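Local coordinates for protein glutamate racemase (Bacillus anthracis, PDB 2DWU) that belongs to the aspartate/glutamate racemase family of two-domain alpha/beta enzymes and binds D-glutamic acid and a potassium ion, at residues Gly243-Phe248 and Ile260-Val265; Ser15-Leu20 and Gly39-Cys44; Gln167-Ala172 and Ser196-Glu201. All blocks are in the same frame, centred on the assembly; numbering follows the deposited sequence. Where two conformers were deposited one is given.

Interaction 1: residues Gly243-Phe248 and Ile260-Val265. With K (potassium ion), chain G.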
loop_
_atom_site.group_PDB
_atom_site.type_symbol
_atom_site.label_atom_id
_atom_site.label_comp_id
_atom_site.label_asym_id
_atom_site.label_seq_id
_atom_site.Cartn_x
_atom_site.Cartn_y
_atom_site.Cartn_z
ATOM N N GLY B 243 21.245 -22.696 -10.038
ATOM C CA GLY B 243 22.638 -22.475 -10.374
ATOM C C GLY B 243 23.542 -22.932 -9.252
ATOM O O GLY B 243 23.174 -23.787 -8.457
ATOM N N SER B 244 24.729 -22.355 -9.202
ATOM C CA SER B 244 25.710 -22.662 -8.178
ATOM C C SER B 244 25.202 -22.245 -6.802
ATOM O O SER B 244 24.819 -21.097 -6.600
ATOM C CB SER B 244 27.009 -21.912 -8.476
ATOM O OG SER B 244 27.823 -21.881 -7.324
ATOM N N VAL B 245 25.214 -23.185 -5.865
ATOM C CA VAL B 245 24.776 -22.917 -4.509
ATOM C C VAL B 245 25.758 -21.980 -3.807
ATOM O O VAL B 245 25.344 -21.044 -3.125
ATOM C CB VAL B 245 24.636 -24.225 -3.710
ATOM C CG1 VAL B 245 24.546 -23.928 -2.212
ATOM C CG2 VAL B 245 23.400 -24.973 -4.179
ATOM N N SER B 246 27.059 -22.215 -3.972
ATOM C CA SER B 246 28.035 -21.344 -3.321
ATOM C C SER B 246 27.941 -19.925 -3.873
ATOM O O SER B 246 28.083 -18.950 -3.132
ATOM C CB SER B 246 29.462 -21.899 -3.478
ATOM O OG SER B 246 29.842 -22.015 -4.838
ATOM N N SER B 247 27.671 -19.806 -5.169
ATOM C CA SER B 247 27.538 -18.503 -5.809
ATOM C C SER B 247 26.347 -17.728 -5.217
ATOM O O SER B 247 26.464 -16.549 -4.861
ATOM C CB SER B 247 27.333 -18.693 -7.311
ATOM O OG SER B 247 27.081 -17.460 -7.947
ATOM N N PHE B 248 25.202 -18.402 -5.125
ATOM C CA PHE B 248 24.000 -17.785 -4.564
ATOM C C PHE B 248 24.227 -17.349 -3.112
ATOM O O PHE B 248 23.884 -16.233 -2.729
ATOM C CB PHE B 248 22.834 -18.769 -4.620
ATOM C CG PHE B 248 21.488 -18.122 -4.435
ATOM C CD1 PHE B 248 20.656 -17.917 -5.529
ATOM C CD2 PHE B 248 21.036 -17.764 -3.170
ATOM C CE1 PHE B 248 19.378 -17.366 -5.370
ATOM C CE2 PHE B 248 19.751 -17.214 -2.999
ATOM C CZ PHE B 248 18.927 -17.020 -4.105
ATOM N N ILE B 260 22.139 -17.290 4.600
ATOM C CA ILE B 260 20.839 -17.941 4.504
ATOM C C ILE B 260 20.960 -19.416 4.123
ATOM O O ILE B 260 22.031 -19.880 3.724
ATOM C CB ILE B 260 19.954 -17.245 3.434
ATOM C CG1 ILE B 260 20.730 -17.130 2.118
ATOM C CG2 ILE B 260 19.522 -15.876 3.905
ATOM C CD1 ILE B 260 19.880 -16.616 0.963
ATOM N N SER B 261 19.856 -20.147 4.254
ATOM C CA SER B 261 19.826 -21.562 3.900
ATOM C C SER B 261 19.604 -21.691 2.398
ATOM O O SER B 261 18.550 -21.300 1.891
ATOM C CB SER B 261 18.689 -22.278 4.640
ATOM O OG SER B 261 18.474 -23.571 4.099
ATOM N N VAL B 262 20.588 -22.239 1.690
ATOM C CA VAL B 262 20.467 -22.413 0.240
ATOM C C VAL B 262 20.705 -23.850 -0.215
ATOM O O VAL B 262 21.682 -24.491 0.198
ATOM C CB VAL B 262 21.451 -21.519 -0.547
ATOM C CG1 VAL B 262 21.122 -21.612 -2.040
ATOM C CG2 VAL B 262 21.347 -20.071 -0.085
ATOM N N ASP B 263 19.809 -24.351 -1.053
ATOM C CA ASP B 263 19.923 -25.707 -1.587
ATOM C C ASP B 263 19.769 -25.701 -3.106
ATOM O O ASP B 263 19.163 -24.785 -3.674
ATOM C CB ASP B 263 18.871 -26.628 -0.964
ATOM C CG ASP B 263 19.234 -27.046 0.451
ATOM O OD1 ASP B 263 18.626 -26.541 1.400
ATOM O OD2 ASP B 263 20.151 -27.888 0.604
ATOM N N CYS B 264 20.315 -26.732 -3.748
ATOM C CA CYS B 264 20.259 -26.867 -5.205
ATOM C C CYS B 264 18.979 -27.572 -5.633
ATOM O O CYS B 264 18.405 -28.373 -4.885
ATOM C CB CYS B 264 21.469 -27.660 -5.708
ATOM S SG CYS B 264 21.543 -29.334 -5.030
ATOM N N VAL B 265 18.523 -27.279 -6.841
ATOM C CA VAL B 265 17.319 -27.892 -7.365
ATOM C C VAL B 265 17.482 -28.016 -8.867
ATOM O O VAL B 265 18.156 -27.188 -9.477
ATOM C CB VAL B 265 16.065 -27.025 -7.073
ATOM C CG1 VAL B 265 16.341 -25.573 -7.428
ATOM C CG2 VAL B 265 14.879 -27.522 -7.887
HETATM K K K G . 20.018 -27.234 -11.786
HETATM O O HOH W 1 17.572 -26.817 -13.380
HETATM O O HOH W 2 19.381 -28.277 -14.816
#
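Val245, in the first turn of a helix, lays its two methyl groups across the backbone of the strand that the same helix leads to, within one beta-alpha-beta unit. Its CG2 rests 3.6 Å from Cys264 CB and meets the peptide between Asp263 and Cys264, while CG1 lies 3.8 Å from Val262 O and beside Val262 CG1. This division follows from the torsion: CG1 is anti to the backbone N (chi1 165°), which leaves CG2 on the N side to reach farther along the strand. One turn on, Phe248 continues the apolar seam toward Ile260, ahead of the strand. Ile260 CD1 comes in at the ring edge, close to its plane, 4.0 Å from Phe248 CE2; Val262 CG2 approaches the ring obliquely, 3.9 Å from Phe248 CD2. No hydrogen bond joins the segments, and the fit rests on methyls, ring and backbone.

The helix start is fixed by its own polar groups. Ser244 is the N-cap, its OG accepting from Ser247 N at 3.0 Å (157° at the hydrogen) and also from Ser246 OG at 3.2 Å. At the far end of the strand segment, Val265 turns its carbonyl to the potassium ion, with O 3.0 Å from the metal; two waters, Thr242 and Asp266 complete the ligands found around it. Asp263, whose CB points away from the helix, pairs with Arg238.

Strand 262-264 runs parallel to strand 238-241 at one edge of the six-stranded sheet, backbone-bonded to Phe239 and Thr241, and helix 245-256 makes the crossover between them, with Phe248 also resting on Thr241 and on Tyr37 of strand 35-39.

Interaction 2: residues Ser15-Leu20 and Gly39-Cys44; sequences SGVGGL and GDNERC. With DGL (D-glutamic acid), chain H.
The D-glutamic acid pocket takes Ser15 and Cys44 from two loops at the C-terminal ends of neighbouring parallel strands, 9-14 and 35-39, the usual place for a binding site in an alpha/beta fold. Ser15 OG donates to ligand OE2 at 2.6 Å and accepts a weak bond from the ligand N, so one hydroxyl bridges the ligand's amino group and its side-chain carboxylate. Cys44 SG stands beside that hydroxyl, 3.7 Å from Ser15 OG and 3.9 Å from OE2 of the ligand, while Cys44 CB packs 3.3 Å from Ser15 O.

Behind the pocket the loops also meet through backbone. Gly39 CA makes a CH...O contact with Gly16 O at 3.4 Å, and that same oxygen accepts from Tyr37 OH. The Asn41 side chain lies against Gly16 and Val17.

Asp40, the centre of an inverse gamma turn, sends its carboxylate away from the 15-20 loop, where Thr242 OG1 holds OD1 and Tyr46 OH bonds to OD2. Arg43 forms a salt bridge to the same OD2, side-on and in the guanidinium plane, NE meeting its syn lone pair at 2.8 Å and 160°, NH2, which also pairs with Glu60, coming from above the carboxylate plane at 3.1 Å.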
loop_
_atom_site.group_PDB
_atom_site.type_symbol
_atom_site.label_atom_id
_atom_site.label_comp_id
_atom_site.label_asym_id
_atom_site.label_seq_id
_atom_site.Cartn_x
_atom_site.Cartn_y
_atom_site.Cartn_z
ATOM N N SER B 15 13.933 -15.176 -11.412
ATOM C CA SER B 15 14.871 -15.716 -12.367
ATOM C C SER B 15 16.235 -16.020 -11.737
ATOM O O SER B 15 17.026 -16.736 -12.348
ATOM C CB SER B 15 15.056 -14.727 -13.518
ATOM O OG SER B 15 15.724 -13.545 -13.084
ATOM N N GLY B 16 16.515 -15.492 -10.537
ATOM C CA GLY B 16 17.809 -15.722 -9.911
ATOM C C GLY B 16 17.949 -15.175 -8.508
ATOM O O GLY B 16 17.174 -15.546 -7.620
ATOM N N VAL B 17 18.942 -14.308 -8.299
ATOM C CA VAL B 17 19.186 -13.702 -6.995
ATOM C C VAL B 17 18.463 -12.369 -6.808
ATOM O O VAL B 17 18.178 -11.974 -5.684
ATOM C CB VAL B 17 20.711 -13.455 -6.723
ATOM C CG1 VAL B 17 21.418 -14.761 -6.458
ATOM C CG2 VAL B 17 21.373 -12.746 -7.912
ATOM N N GLY B 18 18.154 -11.689 -7.905
ATOM C CA GLY B 18 17.502 -10.385 -7.797
ATOM C C GLY B 18 16.310 -10.356 -6.863
ATOM O O GLY B 18 16.113 -9.390 -6.104
ATOM N N GLY B 19 15.495 -11.409 -6.965
ATOM C CA GLY B 19 14.305 -11.548 -6.146
ATOM C C GLY B 19 14.557 -11.458 -4.648
ATOM O O GLY B 19 13.590 -11.398 -3.869
ATOM N N LEU B 20 15.828 -11.491 -4.215
ATOM C CA LEU B 20 16.105 -11.356 -2.792
ATOM C C LEU B 20 15.678 -9.972 -2.302
ATOM O O LEU B 20 15.442 -9.782 -1.113
ATOM C CB LEU B 20 17.591 -11.574 -2.462
ATOM C CG LEU B 20 18.129 -12.997 -2.626
ATOM C CD1 LEU B 20 19.618 -12.991 -2.170
ATOM C CD2 LEU B 20 17.312 -13.995 -1.767
ATOM N N GLY B 39 15.089 -19.487 -7.168
ATOM C CA GLY B 39 15.682 -18.586 -8.157
ATOM C C GLY B 39 16.263 -19.451 -9.255
ATOM O O GLY B 39 17.045 -20.380 -8.971
ATOM N N ASP B 40 15.891 -19.178 -10.508
ATOM C CA ASP B 40 16.363 -19.995 -11.641
ATOM C C ASP B 40 17.677 -19.469 -12.211
ATOM O O ASP B 40 17.789 -19.215 -13.420
ATOM C CB ASP B 40 15.276 -20.005 -12.718
ATOM C CG ASP B 40 15.496 -21.064 -13.813
ATOM O OD1 ASP B 40 16.332 -21.968 -13.620
ATOM O OD2 ASP B 40 14.796 -20.979 -14.859
ATOM N N ASN B 41 18.692 -19.353 -11.360
ATOM C CA ASN B 41 19.955 -18.795 -11.810
ATOM C C ASN B 41 20.573 -19.450 -13.041
ATOM O O ASN B 41 21.242 -18.778 -13.836
ATOM C CB ASN B 41 20.969 -18.808 -10.671
ATOM C CG ASN B 41 20.536 -17.940 -9.523
ATOM O OD1 ASN B 41 19.693 -18.335 -8.715
ATOM N ND2 ASN B 41 21.092 -16.739 -9.453
ATOM N N GLU B 42 20.368 -20.747 -13.199
ATOM C CA GLU B 42 20.938 -21.420 -14.368
ATOM C C GLU B 42 20.423 -20.856 -15.700
ATOM O O GLU B 42 21.118 -20.936 -16.726
ATOM C CB GLU B 42 20.652 -22.918 -14.295
ATOM C CG GLU B 42 21.311 -23.713 -15.424
ATOM C CD GLU B 42 21.399 -25.203 -15.111
ATOM O OE1 GLU B 42 22.437 -25.634 -14.551
ATOM O OE2 GLU B 42 20.427 -25.934 -15.410
ATOM N N ARG B 43 19.229 -20.262 -15.700
ATOM C CA ARG B 43 18.662 -19.713 -16.925
ATOM C C ARG B 43 18.460 -18.188 -16.896
ATOM O O ARG B 43 17.788 -17.617 -17.751
ATOM C CB ARG B 43 17.362 -20.431 -17.264
ATOM C CG ARG B 43 17.603 -21.950 -17.484
ATOM C CD ARG B 43 16.357 -22.696 -17.961
ATOM N NE ARG B 43 15.306 -22.710 -16.939
ATOM C CZ ARG B 43 14.346 -23.626 -16.860
ATOM N NH1 ARG B 43 14.290 -24.624 -17.735
ATOM N NH2 ARG B 43 13.429 -23.542 -15.898
ATOM N N CYS B 44 19.056 -17.542 -15.904
ATOM C CA CYS B 44 19.008 -16.083 -15.760
ATOM C C CYS B 44 20.029 -15.573 -16.793
ATOM O O CYS B 44 21.095 -16.184 -16.952
ATOM C CB CYS B 44 19.441 -15.722 -14.338
ATOM S SG CYS B 44 19.274 -13.982 -13.889
HETATM N N DGL H . 14.629 -10.545 -12.102
HETATM C CA DGL H . 14.596 -9.841 -13.423
HETATM C C DGL H . 13.539 -8.793 -13.419
HETATM O O DGL H . 13.109 -8.296 -14.453
HETATM C CB DGL H . 15.971 -9.199 -13.714
HETATM C CG DGL H . 16.921 -10.325 -14.187
HETATM C CD DGL H . 16.539 -11.019 -15.429
HETATM O OE1 DGL H . 16.597 -10.506 -16.547
HETATM O OE2 DGL H . 16.102 -12.249 -15.283
HETATM O OXT DGL H . 13.073 -8.426 -12.257
#

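Interaction 3: residues Gln167-Ala172 and Ser196-Glu201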
loop_
_atom_site.group_PDB
_atom_site.type_symbol
_atom_site.label_atom_id
_atom_site.label_comp_id
_atom_site.label_asym_id
_atom_site.label_seq_id
_atom_site.Cartn_x
_atom_site.Cartn_y
_atom_site.Cartn_z
ATOM N N GLN B 167 28.291 5.717 -14.906
ATOM C CA GLN B 167 28.177 5.924 -16.335
ATOM C C GLN B 167 27.035 5.136 -16.942
ATOM O O GLN B 167 26.322 5.636 -17.825
ATOM C CB GLN B 167 29.479 5.539 -17.048
ATOM C CG GLN B 167 29.665 6.312 -18.340
ATOM C CD GLN B 167 29.879 7.811 -18.087
ATOM O OE1 GLN B 167 30.844 8.203 -17.426
ATOM N NE2 GLN B 167 28.982 8.647 -18.604
ATOM N N GLN B 168 26.857 3.903 -16.468
ATOM C CA GLN B 168 25.798 3.050 -16.997
ATOM C C GLN B 168 24.425 3.555 -16.576
ATOM O O GLN B 168 23.487 3.493 -17.364
ATOM C CB GLN B 168 25.998 1.587 -16.566
ATOM C CG GLN B 168 27.170 0.895 -17.304
ATOM C CD GLN B 168 27.129 1.102 -18.804
ATOM O OE1 GLN B 168 26.151 0.753 -19.457
ATOM N NE2 GLN B 168 28.187 1.674 -19.359
ATOM N N VAL B 169 24.317 4.055 -15.350
ATOM C CA VAL B 169 23.040 4.597 -14.883
ATOM C C VAL B 169 22.740 5.889 -15.665
ATOM O O VAL B 169 21.588 6.132 -16.070
ATOM C CB VAL B 169 23.065 4.861 -13.361
ATOM C CG1 VAL B 169 21.824 5.686 -12.933
ATOM C CG2 VAL B 169 23.067 3.513 -12.614
ATOM N N LYS B 170 23.777 6.702 -15.908
ATOM C CA LYS B 170 23.593 7.942 -16.668
ATOM C C LYS B 170 23.062 7.642 -18.071
ATOM O O LYS B 170 22.096 8.267 -18.553
ATOM C CB LYS B 170 24.920 8.723 -16.765
ATOM C CG LYS B 170 24.806 10.004 -17.594
ATOM C CD LYS B 170 26.074 10.838 -17.539
ATOM C CE LYS B 170 26.361 11.278 -16.111
ATOM N NZ LYS B 170 25.309 12.205 -15.569
ATOM N N GLN B 171 23.682 6.668 -18.728
ATOM C CA GLN B 171 23.292 6.285 -20.068
ATOM C C GLN B 171 21.896 5.683 -20.120
ATOM O O GLN B 171 21.115 5.955 -21.037
ATOM C CB GLN B 171 24.291 5.275 -20.634
ATOM C CG GLN B 171 25.621 5.872 -21.031
ATOM C CD GLN B 171 26.566 4.835 -21.611
ATOM O OE1 GLN B 171 26.146 3.733 -21.993
ATOM N NE2 GLN B 171 27.843 5.185 -21.696
ATOM N N ALA B 172 21.573 4.859 -19.131
ATOM C CA ALA B 172 20.270 4.211 -19.111
ATOM C C ALA B 172 19.133 5.200 -18.887
ATOM O O ALA B 172 18.070 5.050 -19.481
ATOM C CB ALA B 172 20.228 3.131 -18.008
ATOM N N SER B 196 20.563 4.982 -5.017
ATOM C CA SER B 196 21.312 6.219 -4.850
ATOM C C SER B 196 21.759 6.835 -6.156
ATOM O O SER B 196 21.691 8.057 -6.320
ATOM C CB SER B 196 22.531 5.995 -3.962
ATOM O OG SER B 196 22.108 5.657 -2.661
ATOM N N TYR B 197 22.226 6.004 -7.081
ATOM C CA TYR B 197 22.701 6.496 -8.371
ATOM C C TYR B 197 21.563 7.104 -9.151
ATOM O O TYR B 197 21.704 8.148 -9.776
ATOM C CB TYR B 197 23.299 5.359 -9.215
ATOM C CG TYR B 197 24.557 4.752 -8.653
ATOM C CD1 TYR B 197 24.508 3.635 -7.822
ATOM C CD2 TYR B 197 25.798 5.308 -8.946
ATOM C CE1 TYR B 197 25.687 3.085 -7.297
ATOM C CE2 TYR B 197 26.968 4.774 -8.432
ATOM C CZ TYR B 197 26.907 3.667 -7.612
ATOM O OH TYR B 197 28.079 3.137 -7.107
ATOM N N ILE B 198 20.430 6.418 -9.124
ATOM C CA ILE B 198 19.253 6.863 -9.854
ATOM C C ILE B 198 18.738 8.202 -9.342
ATOM O O ILE B 198 18.428 9.103 -10.138
ATOM C CB ILE B 198 18.154 5.769 -9.782
ATOM C CG1 ILE B 198 18.637 4.542 -10.570
ATOM C CG2 ILE B 198 16.838 6.291 -10.361
ATOM C CD1 ILE B 198 17.754 3.310 -10.376
ATOM N N LYS B 199 18.652 8.338 -8.027
ATOM C CA LYS B 199 18.184 9.587 -7.423
ATOM C C LYS B 199 19.093 10.735 -7.826
ATOM O O LYS B 199 18.631 11.836 -8.107
ATOM C CB LYS B 199 18.180 9.490 -5.899
ATOM C CG LYS B 199 17.188 8.500 -5.347
ATOM C CD LYS B 199 17.212 8.438 -3.828
ATOM C CE LYS B 199 15.958 7.722 -3.323
ATOM N NZ LYS B 199 15.921 7.591 -1.845
ATOM N N LYS B 200 20.394 10.478 -7.832
ATOM C CA LYS B 200 21.356 11.506 -8.205
ATOM C C LYS B 200 21.150 11.948 -9.651
ATOM O O LYS B 200 21.273 13.135 -9.984
ATOM C CB LYS B 200 22.781 10.971 -8.027
ATOM C CG LYS B 200 23.869 11.859 -8.627
ATOM C CD LYS B 200 24.034 13.163 -7.867
ATOM C CE LYS B 200 24.700 12.925 -6.525
ATOM N NZ LYS B 200 23.990 11.868 -5.744
ATOM N N GLU B 201 20.823 10.992 -10.513
ATOM C CA GLU B 201 20.627 11.277 -11.921
ATOM C C GLU B 201 19.303 11.986 -12.240
ATOM O O GLU B 201 19.263 12.870 -13.090
ATOM C CB GLU B 201 20.733 9.969 -12.721
ATOM C CG GLU B 201 20.784 10.157 -14.233
ATOM C CD GLU B 201 22.085 10.822 -14.715
ATOM O OE1 GLU B 201 22.038 11.532 -15.737
ATOM O OE2 GLU B 201 23.149 10.621 -14.083
#
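Val169 overlaps the first side-chain carbon of Tyr197, with its CG2 3.9 Å from Tyr197 CB, and presents its other methyl to the next residue along, CG1 being 4.1 Å from Ile198 CG1. The tyrosine ring itself leads off: with CG anti to its carbonyl carbon (chi1 -66°), it passes Val169 and lies along the earlier turns of helix 162-177, against Thr162, Val165 and Thr166. Val169 and Ile198 are the buried residues of the contact, and Ile198 continues it inward onto Leu184 and Leu186 of strand 183-187.

On the outer side a salt bridge closes the contact. Lys170 extends at first, then folds at its last two torsions, bringing NZ back to the two carboxylate oxygens of Glu201. NZ meets the syn lone pair of Glu201 OE2 at 3.1 Å and bonds weakly to OE1 at 3.3 Å. Nearer the backbone, Lys170 CB lies over a face of the carboxylate, 3.7 Å from Glu201 OE2. Glu201 bends at chi2 to meet the lysine, and its side chain also touches Leu173.

The short helical segments approach to 9.7 Å between axes and cross at -51°. Helix 162-177 leads into strand 183-187 and helix 195-202 follows it, a pairing characteristic of neighbouring crossover helices against a parallel alpha/beta sheet.

How the interactions relate
The most buried of the three, interaction 2, is the most polar, built from loop backbone and small polar side chains beside the ligand; interaction 1, at the surface, is an apolar helix-on-strand contact, and interaction 3 is partly buried, apolar inside and charged outside. Interactions 1 and 2 belong to the six-stranded sheet and touch: Phe248 lays its ring on Val17 and Asn41, with CE1 3.6 Å from Gly16 O. Thr242 joins them too: its carbonyl O binds the potassium ion and its OG1 bonds to Asp40. Interaction 3 belongs to the four-stranded sheet, its nearest atoms about 13 Å from those of interaction 2 and about 20 Å from those of interaction 1.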